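Local coordinates for protein FACT complex subunit SPT16 (Ashbya gossypii, PDB 6A8M) that is the N-terminal, peptidase-like part of a FACT subunit that probably acts as a histone chaperone, destabilising and restoring nucleosomes during transcription elongation, at residues L322-E327 with N348-K353; Q341-A346 with A359-N364. All coordinates share one frame; numbering follows the deposited sequence.

Contact 1. Residues L322-E327 with N348-K353; sequences LLLQEE and NYINSK
Y349 reaches from helix 339-353 onto helix 312-332 and lays its ring among L323, L324 and E327. A chi1 of -166°, which turns the ring back from the backbone N, sends the phenol out to the other helix. CB of E327 sits over one ring face in a CH-pi contact, 4.2 Å from the Y349 centroid, while E327 CG comes within 3.8 Å of Y349 CD1. The bend at chi2 brings the glutamate's carboxylate within 10° of parallel to the ring, and OE2 is bound by N331 one turn further on. The opposite face is taken by CG of K353, from the tyrosine's own helix. The two helices, which run in roughly opposite directions (144°) with segment axes approaching to 10.6 Å, are successive helices of the M24 peptidase-like (pita-bread) domain and pack outside its beta-sheet. L324 and the tyrosine point in opposing senses and lie alongside one another, L324 CD1 3.7 Å from Y349 CD2. The leucine's other methyl, CD2, meets CG1 of I350 at 3.9 Å, and both side chains go on to F401 of strand 394-405. At the outer end the Y349 hydroxyl lies 3.4 Å from L323 CB, and a water that donates to L323 O also makes a weak, long link to Y349 OH.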
ATOM      1  N   LEU A 322     -11.985  16.508  12.962  1.00 16.21           N
ATOM      2  CA  LEU A 322     -11.699  17.233  11.723  1.00 16.28           C
ATOM      3  C   LEU A 322     -10.556  18.220  11.898  1.00 16.52           C
ATOM      4  O   LEU A 322      -9.677  18.323  11.028  1.00 18.93           O
ATOM      5  CB  LEU A 322     -12.938  17.986  11.247  1.00 18.14           C
ATOM      6  CG  LEU A 322     -14.031  17.193  10.561  1.00 18.60           C
ATOM      7  CD1 LEU A 322     -15.202  18.141  10.244  1.00 18.65           C
ATOM      8  CD2 LEU A 322     -13.501  16.510   9.296  1.00 18.55           C
ATOM      9  N   LEU A 323     -10.582  18.985  12.993  1.00 14.05           N
ATOM     10  CA  LEU A 323      -9.536  19.967  13.271  1.00 16.70           C
ATOM     11  C   LEU A 323      -8.189  19.295  13.467  1.00 17.41           C
ATOM     12  O   LEU A 323      -7.157  19.820  13.039  1.00 17.49           O
ATOM     13  CB  LEU A 323      -9.903  20.784  14.514  1.00 18.20           C
ATOM     14  CG  LEU A 323     -11.167  21.642  14.365  1.00 19.23           C
ATOM     15  CD1 LEU A 323     -11.499  22.383  15.633  1.00 21.52           C
ATOM     16  CD2 LEU A 323     -10.972  22.622  13.209  1.00 22.55           C
ATOM     17  N   LEU A 324      -8.182  18.122  14.102  1.00 16.23           N
ATOM     18  CA  LEU A 324      -6.935  17.389  14.312  1.00 15.32           C
ATOM     19  C   LEU A 324      -6.350  16.907  12.991  1.00 16.85           C
ATOM     20  O   LEU A 324      -5.137  17.017  12.756  1.00 15.25           O
ATOM     21  CB  LEU A 324      -7.186  16.209  15.256  1.00 14.40           C
ATOM     22  CG  LEU A 324      -6.015  15.231  15.409  1.00 13.75           C
ATOM     23  CD1 LEU A 324      -4.849  15.979  16.080  1.00 14.57           C
ATOM     24  CD2 LEU A 324      -6.417  14.037  16.253  1.00 14.01           C
ATOM     25  N   GLN A 325      -7.190  16.343  12.121  1.00 16.58           N
ATOM     26  CA  GLN A 325      -6.689  15.916  10.818  1.00 17.88           C
ATOM     27  C   GLN A 325      -6.106  17.096  10.057  1.00 18.37           C
ATOM     28  O   GLN A 325      -5.040  16.988   9.442  1.00 16.38           O
ATOM     29  CB  GLN A 325      -7.803  15.257   9.996  1.00 19.91           C
ATOM     30  CG  GLN A 325      -7.227  14.558   8.751  1.00 19.43           C
ATOM     31  CD  GLN A 325      -8.238  14.317   7.649  1.00 20.21           C
ATOM     32  OE1 GLN A 325      -8.995  15.221   7.265  1.00 23.76           O
ATOM     33  NE2 GLN A 325      -8.231  13.104   7.107  1.00 16.72           N
ATOM     34  N   GLU A 326      -6.791  18.234  10.106  1.00 19.00           N
ATOM     35  CA  GLU A 326      -6.291  19.431   9.441  1.00 21.27           C
ATOM     36  C   GLU A 326      -4.936  19.848  10.003  1.00 20.99           C
ATOM     37  O   GLU A 326      -4.028  20.213   9.246  1.00 20.21           O
ATOM     38  CB  GLU A 326      -7.314  20.560   9.579  1.00 26.97           C
ATOM     39  CG  GLU A 326      -6.849  21.898   9.025  1.00 34.22           C
ATOM     40  CD  GLU A 326      -6.722  21.902   7.512  1.00 40.10           C
ATOM     41  OE1 GLU A 326      -7.476  21.169   6.842  1.00 40.85           O
ATOM     42  OE2 GLU A 326      -5.858  22.640   6.992  1.00 42.44           O
ATOM     43  N   GLU A 327      -4.782  19.796  11.331  1.00 16.93           N
ATOM     44  CA  GLU A 327      -3.494  20.108  11.946  1.00 16.25           C
ATOM     45  C   GLU A 327      -2.404  19.180  11.427  1.00 17.18           C
ATOM     46  O   GLU A 327      -1.291  19.623  11.128  1.00 17.39           O
ATOM     47  CB  GLU A 327      -3.623  20.016  13.471  1.00 16.02           C
ATOM     48  CG  GLU A 327      -2.301  19.914  14.259  1.00 19.26           C
ATOM     49  CD  GLU A 327      -1.467  21.190  14.270  1.00 23.07           C
ATOM     50  OE1 GLU A 327      -1.927  22.222  13.747  1.00 21.54           O
ATOM     51  OE2 GLU A 327      -0.337  21.166  14.815  1.00 23.20           O
ATOM     52  N   ASN A 348       0.048  16.329  20.985  1.00 17.31           N
ATOM     53  CA  ASN A 348       0.032  17.667  21.572  1.00 19.45           C
ATOM     54  C   ASN A 348      -1.315  18.336  21.358  1.00 17.95           C
ATOM     55  O   ASN A 348      -1.866  18.967  22.269  1.00 20.78           O
ATOM     56  CB  ASN A 348       1.133  18.536  20.961  1.00 24.52           C
ATOM     57  CG  ASN A 348       2.525  18.071  21.300  1.00 28.35           C
ATOM     58  OD1 ASN A 348       2.729  17.229  22.175  1.00 29.26           O
ATOM     59  ND2 ASN A 348       3.508  18.630  20.602  1.00 29.05           N
ATOM     60  N   TYR A 349      -1.835  18.251  20.133  1.00 18.17           N
ATOM     61  CA  TYR A 349      -3.081  18.937  19.810  1.00 17.01           C
ATOM     62  C   TYR A 349      -4.246  18.363  20.616  1.00 16.70           C
ATOM     63  O   TYR A 349      -5.103  19.107  21.101  1.00 17.05           O
ATOM     64  CB  TYR A 349      -3.323  18.829  18.305  1.00 16.31           C
ATOM     65  CG  TYR A 349      -4.386  19.748  17.749  1.00 18.01           C
ATOM     66  CD1 TYR A 349      -4.094  21.069  17.428  1.00 21.15           C
ATOM     67  CD2 TYR A 349      -5.678  19.292  17.543  1.00 18.29           C
ATOM     68  CE1 TYR A 349      -5.072  21.909  16.927  1.00 25.08           C
ATOM     69  CE2 TYR A 349      -6.657  20.120  17.042  1.00 21.29           C
ATOM     70  CZ  TYR A 349      -6.355  21.426  16.736  1.00 25.27           C
ATOM     71  OH  TYR A 349      -7.348  22.251  16.237  1.00 26.66           O
ATOM     72  N   ILE A 350      -4.269  17.041  20.811  1.00 16.13           N
ATOM     73  CA  ILE A 350      -5.333  16.433  21.610  1.00 15.93           C
ATOM     74  C   ILE A 350      -5.217  16.849  23.067  1.00 17.05           C
ATOM     75  O   ILE A 350      -6.219  17.160  23.724  1.00 16.99           O
ATOM     76  CB  ILE A 350      -5.290  14.899  21.482  1.00 16.50           C
ATOM     77  CG1 ILE A 350      -5.579  14.442  20.070  1.00 15.46           C
ATOM     78  CG2 ILE A 350      -6.268  14.263  22.441  1.00 15.24           C
ATOM     79  CD1 ILE A 350      -4.982  13.069  19.825  1.00 16.22           C
ATOM     80  N   ASN A 351      -3.999  16.840  23.603  1.00 17.40           N
ATOM     81  CA  ASN A 351      -3.803  17.213  25.002  1.00 18.86           C
ATOM     82  C   ASN A 351      -4.248  18.644  25.234  1.00 19.79           C
ATOM     83  O   ASN A 351      -4.801  18.978  26.293  1.00 22.29           O
ATOM     84  CB  ASN A 351      -2.331  17.034  25.371  1.00 22.81           C
ATOM     85  CG  ASN A 351      -2.008  17.516  26.779  1.00 23.66           C
ATOM     86  OD1 ASN A 351      -2.124  16.754  27.739  1.00 27.35           O
ATOM     87  ND2 ASN A 351      -1.591  18.780  26.906  1.00 21.04           N
ATOM     88  N   SER A 352      -4.016  19.504  24.239  1.00 20.05           N
ATOM     89  CA  SER A 352      -4.408  20.901  24.357  1.00 21.57           C
ATOM     90  C   SER A 352      -5.921  21.051  24.407  1.00 21.89           C
ATOM     91  O   SER A 352      -6.455  21.768  25.264  1.00 25.11           O
ATOM     92  CB  SER A 352      -3.853  21.704  23.186  1.00 23.11           C
ATOM     93  OG  SER A 352      -4.159  23.072  23.370  1.00 26.91           O
ATOM     94  N   LYS A 353      -6.622  20.428  23.466  1.00 21.52           N
ATOM     95  CA  LYS A 353      -8.031  20.708  23.232  1.00 24.34           C
ATOM     96  C   LYS A 353      -8.975  19.672  23.828  1.00 24.37           C
ATOM     97  O   LYS A 353     -10.077  20.035  24.253  1.00 27.00           O
ATOM     98  CB  LYS A 353      -8.297  20.803  21.728  1.00 26.80           C
ATOM     99  CG  LYS A 353      -7.268  21.641  20.968  1.00 30.99           C
ATOM    100  CD  LYS A 353      -7.411  23.112  21.285  1.00 32.91           C
ATOM    101  CE  LYS A 353      -6.728  23.961  20.212  1.00 35.51           C
ATOM    102  NZ  LYS A 353      -6.892  25.421  20.480  1.00 38.55           N
TER
HETATM  103  O   HOH W   1      -6.728  22.466  12.814  1.00 22.34           O

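Contact 2. Residues Q341-A346 with A359-N364; sequences QIYDGA and AGFTKN
The phenol of Y343 lies across the backbone of T362, K363 and N364, and its hydroxyl donates a hydrogen bond to the carbonyl oxygen of T362, OH to O 2.8 Å. That acceptor lies at the ring edge, in its plane, and the bond meets the carbonyl at 133°. The first side-chain torsion, close to fully extended at -176°, swings the ring out from helix 339-353 toward the 362-364 backbone. Packing here is close: Y343 CE1 is 3.5 Å from N364 N, and K363 O stands 3.6 Å above one face of the Y343 ring, offset toward the rim. F361 lies alongside with its plane only 13° from that of Y343, but the rings are slid so far apart, 5.5 Å between centroids, that they barely overlap; CE2 of F361 comes 3.4 Å from Y343 CE1. A346, one turn along the helix, sets its CB 3.9 Å from CZ of F361.

The K363 side is looser. This exposed lysine starts away from the helix, and its chain, bent at chi2, passes the hydroxyl at CD. A water bridges the two polar ends, donating to Y343 OH at 2.9 Å and accepting from K363 NZ. A phenylalanine in place of Y343 would probably keep much of the ring packing but leave the T362 carbonyl and this water without their hydroxyl partner.

The loop thus joins helix 339-353 to the antiparallel sheet of the M24 peptidase-like domain: T362 pairs through its backbone with G400 and G360 with N402, F361 meets F401 and L324 of helix 312-332, and Y343 also touches V365 of strand 364-368.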
ATOM      1  N   GLN A 341       7.754  13.130  15.071  1.00 19.01           N
ATOM      2  CA  GLN A 341       7.337  14.525  15.177  1.00 17.26           C
ATOM      3  C   GLN A 341       5.882  14.694  14.761  1.00 16.43           C
ATOM      4  O   GLN A 341       5.129  15.458  15.381  1.00 19.01           O
ATOM      5  CB  GLN A 341       8.245  15.406  14.315  1.00 17.84           C
ATOM      6  CG  GLN A 341       9.622  15.592  14.900  1.00 18.97           C
ATOM      7  CD  GLN A 341      10.617  16.190  13.925  1.00 22.33           C
ATOM      8  OE1 GLN A 341      10.461  16.090  12.711  1.00 21.29           O
ATOM      9  NE2 GLN A 341      11.657  16.809  14.462  1.00 26.64           N
ATOM     10  N   ILE A 342       5.461  13.982  13.712  1.00 15.52           N
ATOM     11  CA  ILE A 342       4.080  14.080  13.260  1.00 14.82           C
ATOM     12  C   ILE A 342       3.135  13.500  14.306  1.00 15.57           C
ATOM     13  O   ILE A 342       2.175  14.151  14.733  1.00 16.41           O
ATOM     14  CB  ILE A 342       3.920  13.367  11.908  1.00 14.92           C
ATOM     15  CG1 ILE A 342       4.763  14.051  10.838  1.00 16.34           C
ATOM     16  CG2 ILE A 342       2.471  13.341  11.488  1.00 15.55           C
ATOM     17  CD1 ILE A 342       5.021  13.168   9.629  1.00 16.49           C
ATOM     18  N   TYR A 343       3.394  12.265  14.741  1.00 14.31           N
ATOM     19  CA  TYR A 343       2.518  11.657  15.739  1.00 14.12           C
ATOM     20  C   TYR A 343       2.504  12.483  17.027  1.00 15.30           C
ATOM     21  O   TYR A 343       1.435  12.741  17.592  1.00 14.84           O
ATOM     22  CB  TYR A 343       2.933  10.204  16.030  1.00 14.53           C
ATOM     23  CG  TYR A 343       1.965   9.572  16.987  1.00 13.80           C
ATOM     24  CD1 TYR A 343       0.713   9.159  16.552  1.00 13.61           C
ATOM     25  CD2 TYR A 343       2.273   9.468  18.340  1.00 16.12           C
ATOM     26  CE1 TYR A 343      -0.204   8.632  17.420  1.00 13.03           C
ATOM     27  CE2 TYR A 343       1.364   8.937  19.231  1.00 15.65           C
ATOM     28  CZ  TYR A 343       0.125   8.525  18.756  1.00 13.70           C
ATOM     29  OH  TYR A 343      -0.787   8.004  19.626  1.00 14.94           O
ATOM     30  N   ASP A 344       3.682  12.898  17.519  1.00 16.32           N
ATOM     31  CA  ASP A 344       3.711  13.681  18.760  1.00 16.68           C
ATOM     32  C   ASP A 344       2.976  15.013  18.606  1.00 17.75           C
ATOM     33  O   ASP A 344       2.356  15.490  19.562  1.00 17.22           O
ATOM     34  CB  ASP A 344       5.151  13.918  19.216  1.00 17.69           C
ATOM     35  CG  ASP A 344       5.797  12.674  19.801  1.00 19.26           C
ATOM     36  OD1 ASP A 344       5.074  11.677  19.969  1.00 19.52           O
ATOM     37  OD2 ASP A 344       7.016  12.716  20.121  1.00 18.68           O
ATOM     38  N   GLY A 345       3.037  15.631  17.422  1.00 17.53           N
ATOM     39  CA  GLY A 345       2.265  16.853  17.202  1.00 18.03           C
ATOM     40  C   GLY A 345       0.763  16.628  17.313  1.00 16.72           C
ATOM     41  O   GLY A 345       0.029  17.493  17.796  1.00 16.96           O
ATOM     42  N   ALA A 346       0.282  15.485  16.819  1.00 15.48           N
ATOM     43  CA  ALA A 346      -1.115  15.110  17.012  1.00 14.69           C
ATOM     44  C   ALA A 346      -1.437  14.935  18.494  1.00 15.66           C
ATOM     45  O   ALA A 346      -2.487  15.378  18.971  1.00 15.35           O
ATOM     46  CB  ALA A 346      -1.419  13.827  16.233  1.00 14.09           C
ATOM     47  N   ALA A 359      -6.473   9.068  25.794  1.00 15.64           N
ATOM     48  CA  ALA A 359      -6.275   7.644  26.073  1.00 16.80           C
ATOM     49  C   ALA A 359      -6.766   6.781  24.927  1.00 16.38           C
ATOM     50  O   ALA A 359      -6.189   5.721  24.646  1.00 16.99           O
ATOM     51  CB  ALA A 359      -7.007   7.254  27.351  1.00 18.23           C
ATOM     52  N   GLY A 360      -7.856   7.198  24.290  1.00 14.95           N
ATOM     53  CA  GLY A 360      -8.478   6.413  23.238  1.00 15.19           C
ATOM     54  C   GLY A 360      -7.881   6.601  21.867  1.00 15.09           C
ATOM     55  O   GLY A 360      -8.254   5.881  20.938  1.00 13.68           O
ATOM     56  N   PHE A 361      -6.946   7.527  21.731  1.00 13.25           N
ATOM     57  CA  PHE A 361      -6.322   7.811  20.440  1.00 13.98           C
ATOM     58  C   PHE A 361      -5.518   6.609  19.956  1.00 14.50           C
ATOM     59  O   PHE A 361      -4.805   5.963  20.741  1.00 16.89           O
ATOM     60  CB  PHE A 361      -5.404   9.019  20.614  1.00 15.32           C
ATOM     61  CG  PHE A 361      -4.838   9.592  19.344  1.00 14.84           C
ATOM     62  CD1 PHE A 361      -5.639   9.836  18.232  1.00 15.13           C
ATOM     63  CD2 PHE A 361      -3.506   9.998  19.312  1.00 16.28           C
ATOM     64  CE1 PHE A 361      -5.088  10.440  17.079  1.00 14.75           C
ATOM     65  CE2 PHE A 361      -2.955  10.574  18.170  1.00 15.45           C
ATOM     66  CZ  PHE A 361      -3.746  10.809  17.066  1.00 15.33           C
ATOM     67  N   THR A 362      -5.657   6.310  18.657  1.00 17.98           N
ATOM     68  CA  THR A 362      -4.797   5.356  17.975  1.00 20.73           C
ATOM     69  C   THR A 362      -3.331   5.686  18.244  1.00 17.35           C
ATOM     70  O   THR A 362      -2.966   6.855  18.399  1.00 19.04           O
ATOM     71  CB  THR A 362      -5.115   5.379  16.461  1.00 21.77           C
ATOM     72  OG1 THR A 362      -5.081   6.728  15.938  1.00 27.33           O
ATOM     73  CG2 THR A 362      -6.520   4.830  16.211  1.00 21.16           C
ATOM     74  N   LYS A 363      -2.496   4.659  18.356  1.00 16.21           N
ATOM     75  CA  LYS A 363      -1.078   4.885  18.623  1.00 16.49           C
ATOM     76  C   LYS A 363      -0.267   5.202  17.360  1.00 14.45           C
ATOM     77  O   LYS A 363       0.974   5.218  17.394  1.00 14.30           O
ATOM     78  CB  LYS A 363      -0.498   3.676  19.365  1.00 21.65           C
ATOM     79  CG  LYS A 363      -1.097   3.497  20.763  1.00 22.01           C
ATOM     80  CD  LYS A 363      -0.802   4.735  21.634  1.00 23.06           C
ATOM     81  CE  LYS A 363      -1.210   4.542  23.116  1.00 22.81           C
ATOM     82  NZ  LYS A 363      -1.060   5.828  23.874  1.00 21.37           N
ATOM     83  N   ASN A 364      -0.940   5.436  16.241  1.00 13.31           N
ATOM     84  CA  ASN A 364      -0.273   5.945  15.051  1.00 14.08           C
ATOM     85  C   ASN A 364      -1.295   6.754  14.277  1.00 13.27           C
ATOM     86  O   ASN A 364      -2.505   6.613  14.488  1.00 14.97           O
ATOM     87  CB  ASN A 364       0.284   4.802  14.190  1.00 14.42           C
ATOM     88  CG  ASN A 364      -0.822   3.961  13.556  1.00 17.38           C
ATOM     89  OD1 ASN A 364      -1.306   4.267  12.469  1.00 16.72           O
ATOM     90  ND2 ASN A 364      -1.237   2.909  14.250  1.00 15.66           N
TER
HETATM   91  O   HOH W   2      -0.655   8.696  22.448  1.00 16.52           O

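In the fold
Both contacts hold helix 339-353 within the M24 peptidase-like domain, contact 1 to the preceding helix 312-332 and contact 2 to the loop that follows. Their centres are about 10 Å apart, and they merge where I350 CD1 meets F361 CD2 at 3.4 Å and L324 packs on F361, in a shared apolar layer over strand 394-405. Each is partly buried and built round one tyrosine. In contact 1 the tyrosine is partly exposed, held between aliphatic chains, its hydroxyl only weakly tied to water; in contact 2 it is buried, with a direct bond to backbone as well as water. Contact 1 is thus largely apolar, while contact 2 adds a polar tie to the backbone.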